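Long-range contacts in FACT complex subunit SPT16 (Ashbya gossypii, PDB 6A8M), which is the Spt16 subunit of FACT, here its peptidase-like N-terminal part, and probably acts as a histone chaperone that reorganizes nucleosomes during transcription, replication and repair: residues S188-D193 / P237-L242; D255-P260 / N297-I302; T305-P310 / K436-I441; N396-F401 / Q416-V421. All blocks are in the same frame, centred on the assembly; numbering follows the deposited sequence.

Contact 1 of 4, residues S188-D193 / P237-L242; sequences SSRGSD and PELTPL
R190 reaches from one helix to the helical segment 237-242 and touches E238, L239 and L242 there. Its side chain leaves the helix with CG anti to the backbone N (chi1 -174°), which puts CG of R190 3.5 Å from CD2 of L239. Bends at chi2 and chi3 then turn the guanidinium toward E238 and L242. CD1 of L242 lies over the centre of one guanidinium face, 3.7 Å above its plane. At the edge of the same group, NH1 of R190 makes a 2.8 Å salt bridge to OE1 of E238. This bond is bent, with 139° at the hydrogen, and it uses the anti side of the carboxylate. A water accepts a weak bond from NH1 of R190 and donates to the carbonyl O of E238, 2.7 Å away. With an alanine here in place of R190, OE1 of E238 is likely to lose this positive partner, and a gap to open beside the methyls of L239 and L242. The other carboxylate oxygen of E238 pairs with K194, one turn further along the R190 helix. The contact joins the long helix 179-208 to the short helix 236-239 and the 3-10 segment that follows, within the peptidase-like, M24-family part. S188 and S192 of the long helix hydrogen-bond in turn to S300 on strand 298-308.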
loop_
_atom_site.group_PDB
_atom_site.type_symbol
_atom_site.label_atom_id
_atom_site.label_comp_id
_atom_site.label_asym_id
_atom_site.label_seq_id
_atom_site.Cartn_x
_atom_site.Cartn_y
_atom_site.Cartn_z
ATOM N N SER A 188 3.650 -5.435 10.316
ATOM C CA SER A 188 3.885 -5.787 8.919
ATOM C C SER A 188 5.364 -5.695 8.569
ATOM O O SER A 188 5.923 -6.595 7.920
ATOM C CB SER A 188 3.080 -4.850 8.025
ATOM O OG SER A 188 3.334 -5.153 6.668
ATOM N N SER A 189 6.006 -4.589 8.963
ATOM C CA SER A 189 7.412 -4.374 8.638
ATOM C C SER A 189 8.296 -5.434 9.277
ATOM O O SER A 189 9.255 -5.916 8.650
ATOM C CB SER A 189 7.864 -2.977 9.085
ATOM O OG SER A 189 7.220 -1.957 8.317
ATOM N N ARG A 190 8.000 -5.819 10.523
ATOM C CA ARG A 190 8.793 -6.881 11.129
ATOM C C ARG A 190 8.563 -8.193 10.393
ATOM O O ARG A 190 9.497 -8.971 10.202
ATOM C CB ARG A 190 8.474 -7.030 12.613
ATOM C CG ARG A 190 9.397 -8.050 13.326
ATOM C CD ARG A 190 10.793 -7.504 13.470
ATOM N NE ARG A 190 10.809 -6.365 14.390
ATOM C CZ ARG A 190 10.766 -6.464 15.721
ATOM N NH1 ARG A 190 10.716 -7.653 16.314
ATOM N NH2 ARG A 190 10.779 -5.368 16.469
ATOM N N GLY A 191 7.338 -8.421 9.914
ATOM C CA GLY A 191 7.111 -9.553 9.026
ATOM C C GLY A 191 7.973 -9.492 7.777
ATOM O O GLY A 191 8.595 -10.481 7.390
ATOM N N SER A 192 8.037 -8.320 7.132
ATOM C CA SER A 192 8.897 -8.191 5.955
ATOM C C SER A 192 10.345 -8.529 6.293
ATOM O O SER A 192 11.029 -9.197 5.509
ATOM C CB SER A 192 8.796 -6.783 5.379
ATOM O OG SER A 192 7.534 -6.599 4.766
ATOM N N ASP A 193 10.839 -8.030 7.432
ATOM C CA ASP A 193 12.169 -8.387 7.920
ATOM C C ASP A 193 12.364 -9.899 7.977
ATOM O O ASP A 193 13.402 -10.415 7.552
ATOM C CB ASP A 193 12.398 -7.824 9.327
ATOM C CG ASP A 193 12.746 -6.346 9.358
ATOM O OD1 ASP A 193 13.049 -5.747 8.304
ATOM O OD2 ASP A 193 12.721 -5.804 10.485
ATOM N N PRO A 237 5.906 -13.983 19.611
ATOM C CA PRO A 237 6.692 -13.232 20.604
ATOM C C PRO A 237 7.385 -12.011 20.030
ATOM O O PRO A 237 7.604 -11.039 20.765
ATOM C CB PRO A 237 7.706 -14.269 21.117
ATOM C CG PRO A 237 7.701 -15.366 20.085
ATOM C CD PRO A 237 6.309 -15.402 19.562
ATOM N N GLU A 238 7.748 -12.023 18.750
ATOM C CA GLU A 238 8.325 -10.821 18.175
ATOM C C GLU A 238 7.248 -9.816 17.810
ATOM O O GLU A 238 7.500 -8.605 17.853
ATOM C CB GLU A 238 9.150 -11.145 16.933
ATOM C CG GLU A 238 10.443 -11.858 17.187
ATOM C CD GLU A 238 11.517 -11.432 16.223
ATOM O OE1 GLU A 238 11.494 -10.263 15.765
ATOM O OE2 GLU A 238 12.388 -12.264 15.912
ATOM N N LEU A 239 6.060 -10.300 17.434
ATOM C CA LEU A 239 5.058 -9.464 16.781
ATOM C C LEU A 239 3.929 -9.007 17.698
ATOM O O LEU A 239 3.414 -7.897 17.507
ATOM C CB LEU A 239 4.453 -10.202 15.582
ATOM C CG LEU A 239 5.435 -10.667 14.502
ATOM C CD1 LEU A 239 4.657 -11.206 13.310
ATOM C CD2 LEU A 239 6.348 -9.546 14.058
ATOM N N THR A 240 3.510 -9.829 18.659
ATOM C CA THR A 240 2.433 -9.416 19.554
ATOM C C THR A 240 2.761 -8.140 20.326
ATOM O O THR A 240 1.859 -7.296 20.470
ATOM C CB THR A 240 2.063 -10.553 20.525
ATOM O OG1 THR A 240 1.206 -11.511 19.885
ATOM C CG2 THR A 240 1.322 -9.988 21.729
ATOM N N PRO A 241 3.986 -7.907 20.811
ATOM C CA PRO A 241 4.253 -6.628 21.494
ATOM C C PRO A 241 4.203 -5.415 20.570
ATOM O O PRO A 241 4.100 -4.286 21.063
ATOM C CB PRO A 241 5.651 -6.827 22.096
ATOM C CG PRO A 241 6.249 -7.977 21.359
ATOM C CD PRO A 241 5.109 -8.857 20.984
ATOM N N LEU A 242 4.274 -5.605 19.253
ATOM C CA LEU A 242 4.128 -4.507 18.318
ATOM C C LEU A 242 2.677 -4.241 17.933
ATOM O O LEU A 242 2.394 -3.209 17.315
ATOM C CB LEU A 242 4.952 -4.793 17.060
ATOM C CG LEU A 242 6.436 -5.129 17.250
ATOM C CD1 LEU A 242 7.072 -5.649 15.942
ATOM C CD2 LEU A 242 7.233 -3.950 17.806
HETATM O O HOH W 1 9.100 -6.878 19.078
#

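Contact 2 of 4, residues D255-P260 / N297-I302; sequences DWAYSP and NYCSNI
Y258 and N301 make the polar link of this contact, inside the pita-bread fold of the M24 peptidase family. The backbones of both segments bond to strand 285-295: A257 pairs with G292, and S300 with I293. The tyrosine side chain also packs on S290 of that strand. The chain of Y258 starts at CB with CG set between the backbone N and the carbonyl carbon (chi1 61°). CB and CG make no contact with 297-302; the first ring atom to meet it is CE1. CE1 of Y258 is 3.3 Å from OD1 of N301, and CZ of Y258 is 3.4 Å from that same oxygen. Ring and amide planes are 53° apart, and OD1 sits at the ring edge. The other end of the amide is used as well, since ND2 of N301 bonds to OD1 of N396 on the neighbouring sheet. These two bonds probably fix the rotation of the N301 amide. Nearby, CB of A257 packs against SG of C299 at 4.1 Å. At the tip of Y258, OH donates to OD1 of N301 over 2.6 Å and approaches nearly in line with the carbonyl bond, at 164°.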
loop_
_atom_site.group_PDB
_atom_site.type_symbol
_atom_site.label_atom_id
_atom_site.label_comp_id
_atom_site.label_asym_id
_atom_site.label_seq_id
_atom_site.Cartn_x
_atom_site.Cartn_y
_atom_site.Cartn_z
ATOM N N ASP A 255 -0.310 -11.471 5.204
ATOM C CA ASP A 255 -0.303 -11.889 3.804
ATOM C C ASP A 255 0.848 -11.177 3.085
ATOM O O ASP A 255 1.512 -10.306 3.644
ATOM C CB ASP A 255 -1.670 -11.590 3.152
ATOM C CG ASP A 255 -1.921 -12.384 1.865
ATOM O OD1 ASP A 255 -1.078 -13.212 1.468
ATOM O OD2 ASP A 255 -2.998 -12.170 1.264
ATOM N N TRP A 256 1.081 -11.541 1.834
ATOM C CA TRP A 256 2.011 -10.783 1.005
ATOM C C TRP A 256 1.350 -9.516 0.471
ATOM O O TRP A 256 0.171 -9.520 0.111
ATOM C CB TRP A 256 2.485 -11.622 -0.186
ATOM C CG TRP A 256 3.413 -12.724 0.179
ATOM C CD1 TRP A 256 3.148 -14.067 0.158
ATOM C CD2 TRP A 256 4.766 -12.587 0.629
ATOM N NE1 TRP A 256 4.258 -14.769 0.552
ATOM C CE2 TRP A 256 5.259 -13.889 0.862
ATOM C CE3 TRP A 256 5.607 -11.496 0.864
ATOM C CZ2 TRP A 256 6.554 -14.130 1.312
ATOM C CZ3 TRP A 256 6.890 -11.736 1.320
ATOM C CH2 TRP A 256 7.359 -13.041 1.526
ATOM N N ALA A 257 2.134 -8.430 0.381
ATOM C CA ALA A 257 1.666 -7.251 -0.345
ATOM C C ALA A 257 1.813 -7.409 -1.853
ATOM O O ALA A 257 1.088 -6.756 -2.624
ATOM C CB ALA A 257 2.423 -6.003 0.112
ATOM N N TYR A 258 2.754 -8.244 -2.274
ATOM C CA TYR A 258 3.038 -8.554 -3.670
ATOM C C TYR A 258 3.918 -9.799 -3.648
ATOM O O TYR A 258 4.462 -10.178 -2.607
ATOM C CB TYR A 258 3.728 -7.376 -4.403
ATOM C CG TYR A 258 5.056 -6.976 -3.815
ATOM C CD1 TYR A 258 5.135 -6.057 -2.764
ATOM C CD2 TYR A 258 6.243 -7.523 -4.296
ATOM C CE1 TYR A 258 6.365 -5.710 -2.220
ATOM C CE2 TYR A 258 7.466 -7.174 -3.770
ATOM C CZ TYR A 258 7.521 -6.266 -2.726
ATOM O OH TYR A 258 8.744 -5.943 -2.190
ATOM N N SER A 259 4.054 -10.434 -4.803
ATOM C CA SER A 259 4.922 -11.601 -4.898
ATOM C C SER A 259 6.379 -11.168 -4.766
ATOM O O SER A 259 6.799 -10.220 -5.436
ATOM C CB SER A 259 4.711 -12.327 -6.230
ATOM O OG SER A 259 3.487 -13.052 -6.244
ATOM N N PRO A 260 7.171 -11.830 -3.922
ATOM C CA PRO A 260 8.574 -11.435 -3.740
ATOM C C PRO A 260 9.332 -11.407 -5.059
ATOM O O PRO A 260 9.089 -12.213 -5.949
ATOM C CB PRO A 260 9.133 -12.524 -2.819
ATOM C CG PRO A 260 7.925 -13.053 -2.073
ATOM C CD PRO A 260 6.762 -12.936 -3.037
ATOM N N ASN A 297 -4.075 -5.587 6.573
ATOM C CA ASN A 297 -4.155 -4.833 5.319
ATOM C C ASN A 297 -3.125 -3.705 5.234
ATOM O O ASN A 297 -3.077 -3.036 4.188
ATOM C CB ASN A 297 -5.557 -4.261 5.051
ATOM C CG ASN A 297 -6.650 -5.337 5.115
ATOM O OD1 ASN A 297 -7.620 -5.224 5.867
ATOM N ND2 ASN A 297 -6.468 -6.389 4.347
ATOM N N TYR A 298 -2.278 -3.496 6.249
ATOM C CA TYR A 298 -1.274 -2.429 6.204
ATOM C C TYR A 298 0.020 -2.953 5.581
ATOM O O TYR A 298 0.630 -3.880 6.110
ATOM C CB TYR A 298 -1.059 -1.845 7.615
ATOM C CG TYR A 298 -2.254 -1.001 7.931
ATOM C CD1 TYR A 298 -3.390 -1.566 8.535
ATOM C CD2 TYR A 298 -2.298 0.329 7.561
ATOM C CE1 TYR A 298 -4.531 -0.790 8.737
ATOM C CE2 TYR A 298 -3.425 1.114 7.811
ATOM C CZ TYR A 298 -4.528 0.538 8.372
ATOM O OH TYR A 298 -5.647 1.316 8.540
ATOM N N CYS A 299 0.431 -2.338 4.460
ATOM C CA CYS A 299 1.592 -2.757 3.680
ATOM C C CYS A 299 2.906 -2.223 4.232
ATOM O O CYS A 299 2.991 -1.093 4.725
ATOM C CB CYS A 299 1.475 -2.275 2.242
ATOM S SG CYS A 299 0.029 -2.910 1.378
ATOM N N SER A 300 3.953 -3.035 4.069
ATOM C CA SER A 300 5.343 -2.651 4.287
ATOM C C SER A 300 6.166 -3.182 3.116
ATOM O O SER A 300 5.689 -3.970 2.284
ATOM C CB SER A 300 5.894 -3.177 5.623
ATOM O OG SER A 300 5.824 -4.597 5.664
ATOM N N ASN A 301 7.414 -2.728 3.042
ATOM C CA ASN A 301 8.279 -3.058 1.914
ATOM C C ASN A 301 9.715 -3.055 2.404
ATOM O O ASN A 301 10.078 -2.224 3.241
ATOM C CB ASN A 301 8.131 -2.051 0.757
ATOM C CG ASN A 301 8.834 -2.519 -0.484
ATOM O OD1 ASN A 301 8.604 -3.644 -0.913
ATOM N ND2 ASN A 301 9.736 -1.687 -1.041
ATOM N N ILE A 302 10.521 -3.983 1.884
ATOM C CA ILE A 302 11.962 -3.999 2.142
ATOM C C ILE A 302 12.644 -4.505 0.882
ATOM O O ILE A 302 12.168 -5.453 0.255
ATOM C CB ILE A 302 12.341 -4.871 3.360
ATOM C CG1 ILE A 302 13.843 -4.714 3.683
ATOM C CG2 ILE A 302 11.920 -6.359 3.177
ATOM C CD1 ILE A 302 14.270 -5.384 5.017
#

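Contact 3 of 4, residues T305-P310 / K436-I441; sequences TFLIDP and KSRSQI
I441 holds CG1 between its backbone N and carbonyl carbon (chi1 56°), and a second turn at chi2 (73°) carries CD1 over the backbone of strand 305-308. CD1 of I441 comes within 3.4 Å of the carbonyl O of T305. It also meets CG of L307 at 3.8 Å. The leucine helps from its own side: with CG anti to its carbonyl carbon, it turns CG to that methyl. CD1 of L307 touches CD1 of I441 too, and is 4.0 Å from CD of R438, so the arginine contributes its aliphatic part here. On the other flank of the isoleucine, CB of I441 lies 4.0 Å from CD1 of F306, and the two side chains cross at about a right angle. The backbones are tied by one hydrogen bond. L307 N donates to I441 O at 2.9 Å, and the bond is nearly straight (167° at the hydrogen). The same oxygen takes a CA-H...O contact from CA of F306 at 3.3 Å. Cutting I441 back to an alanine is likely to open a gap beside CG of L307 and over the T305 carbonyl, and to lose the CG2 contact with CE1 of F306. Residues 438-441 form a weakly bonded helical turn just ahead of strand 442-443. That strand pairs in parallel with strand 298-308 and adds to this sheet of the M24-like part. Helix 312-332 covers the turn: I441 packs on Y318, and R438 forms a salt bridge with D319. The F306 ring packs on helix 179-208.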
loop_
_atom_site.group_PDB
_atom_site.type_symbol
_atom_site.label_atom_id
_atom_site.label_comp_id
_atom_site.label_asym_id
_atom_site.label_seq_id
_atom_site.Cartn_x
_atom_site.Cartn_y
_atom_site.Cartn_z
ATOM N N THR A 305 20.174 -5.460 -1.530
ATOM C CA THR A 305 21.102 -5.946 -2.542
ATOM C C THR A 305 22.083 -6.887 -1.851
ATOM O O THR A 305 22.619 -6.558 -0.783
ATOM C CB THR A 305 21.860 -4.784 -3.200
ATOM O OG1 THR A 305 20.936 -3.878 -3.800
ATOM C CG2 THR A 305 22.805 -5.301 -4.281
ATOM N N PHE A 306 22.286 -8.065 -2.425
ATOM C CA PHE A 306 23.280 -8.996 -1.922
ATOM C C PHE A 306 24.445 -9.015 -2.906
ATOM O O PHE A 306 24.239 -8.936 -4.121
ATOM C CB PHE A 306 22.675 -10.381 -1.719
ATOM C CG PHE A 306 21.503 -10.386 -0.780
ATOM C CD1 PHE A 306 21.695 -10.398 0.596
ATOM C CD2 PHE A 306 20.213 -10.334 -1.270
ATOM C CE1 PHE A 306 20.602 -10.382 1.483
ATOM C CE2 PHE A 306 19.120 -10.290 -0.409
ATOM C CZ PHE A 306 19.303 -10.325 0.970
ATOM N N LEU A 307 25.666 -9.038 -2.372
ATOM C CA LEU A 307 26.886 -8.979 -3.175
ATOM C C LEU A 307 27.624 -10.306 -3.062
ATOM O O LEU A 307 27.891 -10.777 -1.951
ATOM C CB LEU A 307 27.796 -7.829 -2.720
ATOM C CG LEU A 307 27.168 -6.441 -2.630
ATOM C CD1 LEU A 307 28.185 -5.441 -2.064
ATOM C CD2 LEU A 307 26.709 -6.018 -3.992
ATOM N N ILE A 308 27.928 -10.916 -4.205
ATOM C CA ILE A 308 28.671 -12.174 -4.265
ATOM C C ILE A 308 29.991 -11.876 -4.949
ATOM O O ILE A 308 30.011 -11.587 -6.151
ATOM C CB ILE A 308 27.921 -13.261 -5.042
ATOM C CG1 ILE A 308 26.450 -13.342 -4.597
ATOM C CG2 ILE A 308 28.690 -14.581 -4.960
ATOM C CD1 ILE A 308 26.254 -13.546 -3.129
ATOM N N ASP A 309 31.093 -11.972 -4.205
ATOM C CA ASP A 309 32.417 -11.656 -4.721
ATOM C C ASP A 309 32.398 -10.345 -5.513
ATOM O O ASP A 309 32.852 -10.300 -6.660
ATOM C CB ASP A 309 32.932 -12.798 -5.587
ATOM C CG ASP A 309 33.232 -14.044 -4.782
ATOM O OD1 ASP A 309 33.913 -13.914 -3.751
ATOM O OD2 ASP A 309 32.794 -15.148 -5.172
ATOM N N PRO A 310 31.862 -9.274 -4.936
ATOM C CA PRO A 310 31.674 -8.033 -5.700
ATOM C C PRO A 310 32.993 -7.397 -6.121
ATOM O O PRO A 310 34.013 -7.515 -5.438
ATOM C CB PRO A 310 30.937 -7.129 -4.706
ATOM C CG PRO A 310 31.446 -7.600 -3.377
ATOM C CD PRO A 310 31.504 -9.096 -3.516
ATOM N N LYS A 436 21.398 -4.128 6.516
ATOM C CA LYS A 436 21.860 -3.703 5.206
ATOM C C LYS A 436 23.341 -3.365 5.254
ATOM O O LYS A 436 23.858 -2.764 4.314
ATOM C CB LYS A 436 21.064 -2.500 4.700
ATOM C CG LYS A 436 20.960 -1.364 5.736
ATOM C CD LYS A 436 19.742 -0.503 5.431
ATOM C CE LYS A 436 19.604 0.658 6.403
ATOM N NZ LYS A 436 18.226 1.252 6.319
ATOM N N SER A 437 24.029 -3.733 6.329
ATOM C CA SER A 437 25.458 -3.477 6.407
ATOM C C SER A 437 26.153 -4.296 5.339
ATOM O O SER A 437 25.839 -5.474 5.165
ATOM C CB SER A 437 25.976 -3.849 7.790
ATOM O OG SER A 437 25.385 -2.993 8.756
ATOM N N ARG A 438 27.082 -3.670 4.608
ATOM C CA ARG A 438 27.724 -4.371 3.495
ATOM C C ARG A 438 28.371 -5.674 3.954
ATOM O O ARG A 438 28.263 -6.701 3.276
ATOM C CB ARG A 438 28.765 -3.464 2.825
ATOM C CG ARG A 438 29.445 -4.152 1.632
ATOM C CD ARG A 438 30.063 -3.172 0.626
ATOM N NE ARG A 438 31.033 -2.249 1.231
ATOM C CZ ARG A 438 32.305 -2.558 1.480
ATOM N NH1 ARG A 438 32.773 -3.772 1.207
ATOM N NH2 ARG A 438 33.118 -1.650 2.009
ATOM N N SER A 439 28.994 -5.666 5.131
ATOM C CA SER A 439 29.663 -6.860 5.631
ATOM C C SER A 439 28.707 -8.025 5.836
ATOM O O SER A 439 29.167 -9.169 5.926
ATOM C CB SER A 439 30.372 -6.548 6.947
ATOM O OG SER A 439 29.432 -6.093 7.909
ATOM N N GLN A 440 27.402 -7.761 5.946
ATOM C CA GLN A 440 26.416 -8.797 6.229
ATOM C C GLN A 440 25.540 -9.144 5.044
ATOM O O GLN A 440 24.742 -10.086 5.149
ATOM C CB GLN A 440 25.510 -8.387 7.396
ATOM C CG GLN A 440 26.243 -8.384 8.729
ATOM C CD GLN A 440 25.357 -7.951 9.852
ATOM O OE1 GLN A 440 25.052 -6.765 9.991
ATOM N NE2 GLN A 440 24.909 -8.906 10.650
ATOM N N ILE A 441 25.633 -8.399 3.944
ATOM C CA ILE A 441 24.945 -8.758 2.709
ATOM C C ILE A 441 25.935 -9.195 1.632
ATOM O O ILE A 441 25.545 -9.423 0.474
ATOM C CB ILE A 441 24.003 -7.630 2.223
ATOM C CG1 ILE A 441 24.680 -6.256 2.014
ATOM C CG2 ILE A 441 22.902 -7.424 3.263
ATOM C CD1 ILE A 441 25.577 -6.107 0.813
#

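Contact 4 of 4, residues N396-F401 / Q416-V421; sequences NISLGF and QLADTV
The flat amide of N396 brings its OD1, whose polar partner is N301, within 3.9 Å of CB of A418, while the amide of Q416 turns NE2 toward a water that also binds OG of S398. These groups lie on one face of a beta hairpin, strands 394-405 and 412-424, in the antiparallel sheet of the pita-bread fold. The short segments run antiparallel at 173°, with axes 4.7 Å apart. I397 with D419 and L399 with L417 are hydrogen-bonded pairs, each closed by two backbone bonds. The straightest is L399 N to L417 O, 2.9 Å. Between them S398 and A418 form a non-hydrogen-bonded pair, and their CB atoms meet at 3.6 Å. G400 and Q416 form another, where CA of Q416 makes a CA-H...O contact to L399 O. On the opposite face, with CG1 anti to its carbonyl carbon (chi1 -57°), I397 brings CG1 to CG2 of V421, 3.8 Å away. L399 and L417, on this face too, pack on helix 312-332. D419 lies among them with its carboxylate gripped by R304, K436, T432 and Q325, which is likely to favour its charged form. A second water donates to two carbonyls, I397 O at 2.6 Å and L417 O at 2.9 Å, and so bridges the strands.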
loop_
_atom_site.group_PDB
_atom_site.type_symbol
_atom_site.label_atom_id
_atom_site.label_comp_id
_atom_site.label_asym_id
_atom_site.label_seq_id
_atom_site.Cartn_x
_atom_site.Cartn_y
_atom_site.Cartn_z
ATOM N N ASN A 396 7.301 4.048 1.778
ATOM C CA ASN A 396 8.223 3.100 1.162
ATOM C C ASN A 396 9.330 3.934 0.525
ATOM O O ASN A 396 9.108 4.577 -0.498
ATOM C CB ASN A 396 7.463 2.269 0.134
ATOM C CG ASN A 396 8.358 1.386 -0.699
ATOM O OD1 ASN A 396 9.481 1.090 -0.311
ATOM N ND2 ASN A 396 7.839 0.936 -1.841
ATOM N N ILE A 397 10.500 3.982 1.159
ATOM C CA ILE A 397 11.641 4.700 0.594
ATOM C C ILE A 397 12.444 3.660 -0.169
ATOM O O ILE A 397 13.101 2.805 0.438
ATOM C CB ILE A 397 12.481 5.380 1.688
ATOM C CG1 ILE A 397 11.620 6.336 2.517
ATOM C CG2 ILE A 397 13.676 6.111 1.091
ATOM C CD1 ILE A 397 11.057 7.512 1.699
ATOM N N SER A 398 12.365 3.712 -1.505
ATOM C CA SER A 398 12.911 2.658 -2.356
ATOM C C SER A 398 13.737 3.332 -3.435
ATOM O O SER A 398 13.220 4.166 -4.189
ATOM C CB SER A 398 11.789 1.821 -2.985
ATOM O OG SER A 398 12.311 0.969 -4.003
ATOM N N LEU A 399 15.006 2.975 -3.522
ATOM C CA LEU A 399 15.834 3.596 -4.538
ATOM C C LEU A 399 16.677 2.558 -5.245
ATOM O O LEU A 399 17.016 1.515 -4.698
ATOM C CB LEU A 399 16.728 4.689 -3.987
ATOM C CG LEU A 399 17.298 4.576 -2.586
ATOM C CD1 LEU A 399 18.600 5.319 -2.503
ATOM C CD2 LEU A 399 16.326 5.193 -1.622
ATOM N N GLY A 400 17.008 2.871 -6.483
ATOM C CA GLY A 400 17.663 1.894 -7.324
ATOM C C GLY A 400 18.512 2.582 -8.362
ATOM O O GLY A 400 18.283 3.745 -8.709
ATOM N N PHE A 401 19.527 1.850 -8.822
ATOM C CA PHE A 401 20.364 2.256 -9.944
ATOM C C PHE A 401 20.396 1.074 -10.905
ATOM O O PHE A 401 20.638 -0.059 -10.476
ATOM C CB PHE A 401 21.775 2.617 -9.486
ATOM C CG PHE A 401 21.824 3.780 -8.532
ATOM C CD1 PHE A 401 21.868 5.071 -9.009
ATOM C CD2 PHE A 401 21.810 3.576 -7.154
ATOM C CE1 PHE A 401 21.900 6.158 -8.133
ATOM C CE2 PHE A 401 21.843 4.662 -6.272
ATOM C CZ PHE A 401 21.881 5.947 -6.764
ATOM N N GLN A 416 19.745 -1.845 -5.417
ATOM C CA GLN A 416 18.437 -1.421 -4.964
ATOM C C GLN A 416 18.334 -1.601 -3.459
ATOM O O GLN A 416 18.714 -2.639 -2.923
ATOM C CB GLN A 416 17.330 -2.201 -5.685
ATOM C CG GLN A 416 15.946 -1.749 -5.306
ATOM C CD GLN A 416 14.909 -2.312 -6.234
ATOM O OE1 GLN A 416 14.774 -3.551 -6.368
ATOM N NE2 GLN A 416 14.194 -1.425 -6.913
ATOM N N LEU A 417 17.783 -0.593 -2.788
ATOM C CA LEU A 417 17.608 -0.640 -1.345
ATOM C C LEU A 417 16.264 -0.013 -1.026
ATOM O O LEU A 417 15.966 1.063 -1.542
ATOM C CB LEU A 417 18.731 0.149 -0.656
ATOM C CG LEU A 417 18.830 0.085 0.860
ATOM C CD1 LEU A 417 19.217 -1.335 1.292
ATOM C CD2 LEU A 417 19.845 1.109 1.359
ATOM N N ALA A 418 15.469 -0.662 -0.171
ATOM C CA ALA A 418 14.200 -0.075 0.250
ATOM C C ALA A 418 13.944 -0.380 1.716
ATOM O O ALA A 418 14.282 -1.456 2.206
ATOM C CB ALA A 418 13.015 -0.583 -0.613
ATOM N N ASP A 419 13.320 0.577 2.411
ATOM C CA ASP A 419 12.906 0.389 3.789
ATOM C C ASP A 419 11.594 1.117 4.019
ATOM O O ASP A 419 11.265 2.081 3.320
ATOM C CB ASP A 419 13.970 0.891 4.784
ATOM C CG ASP A 419 15.102 -0.104 4.953
ATOM O OD1 ASP A 419 14.865 -1.160 5.565
ATOM O OD2 ASP A 419 16.215 0.157 4.458
ATOM N N THR A 420 10.857 0.657 5.027
ATOM C CA THR A 420 9.611 1.297 5.436
ATOM C C THR A 420 9.906 2.309 6.539
ATOM O O THR A 420 10.569 1.982 7.527
ATOM C CB THR A 420 8.627 0.230 5.896
ATOM O OG1 THR A 420 8.439 -0.692 4.808
ATOM C CG2 THR A 420 7.287 0.831 6.299
ATOM N N VAL A 421 9.451 3.542 6.352
ATOM C CA VAL A 421 9.795 4.644 7.250
ATOM C C VAL A 421 8.516 5.328 7.713
ATOM O O VAL A 421 7.700 5.751 6.886
ATOM C CB VAL A 421 10.718 5.670 6.566
ATOM C CG1 VAL A 421 11.064 6.806 7.549
ATOM C CG2 VAL A 421 11.990 4.998 6.010
HETATM O O HOH W 2 15.631 3.117 0.547
HETATM O O HOH W 3 13.976 1.312 -6.170
#

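Contacts 2, 3 and 4 are buried, while contact 1 is partly buried and lies between helix 179-208 and helix 236-239. Its chemistry fits that place: a salt bridge, a water and leucine methyls between helical segments. Contact 4 is mainly sheet pairing, ruled by backbone bonds. Contacts 2 and 3 both use strand 298-308, near its start and its end. Contact 2 relies on a side-chain bond and contact 3 mainly on apolar packing plus one backbone bond. Serine hydroxyls join contact 1 to contact 2. N301 ties contact 2 to contact 4, and T305 and K436 tie contact 3 to contact 4, so strand 298-308, which contacts 2 and 3 share, also touches contacts 1 and 4.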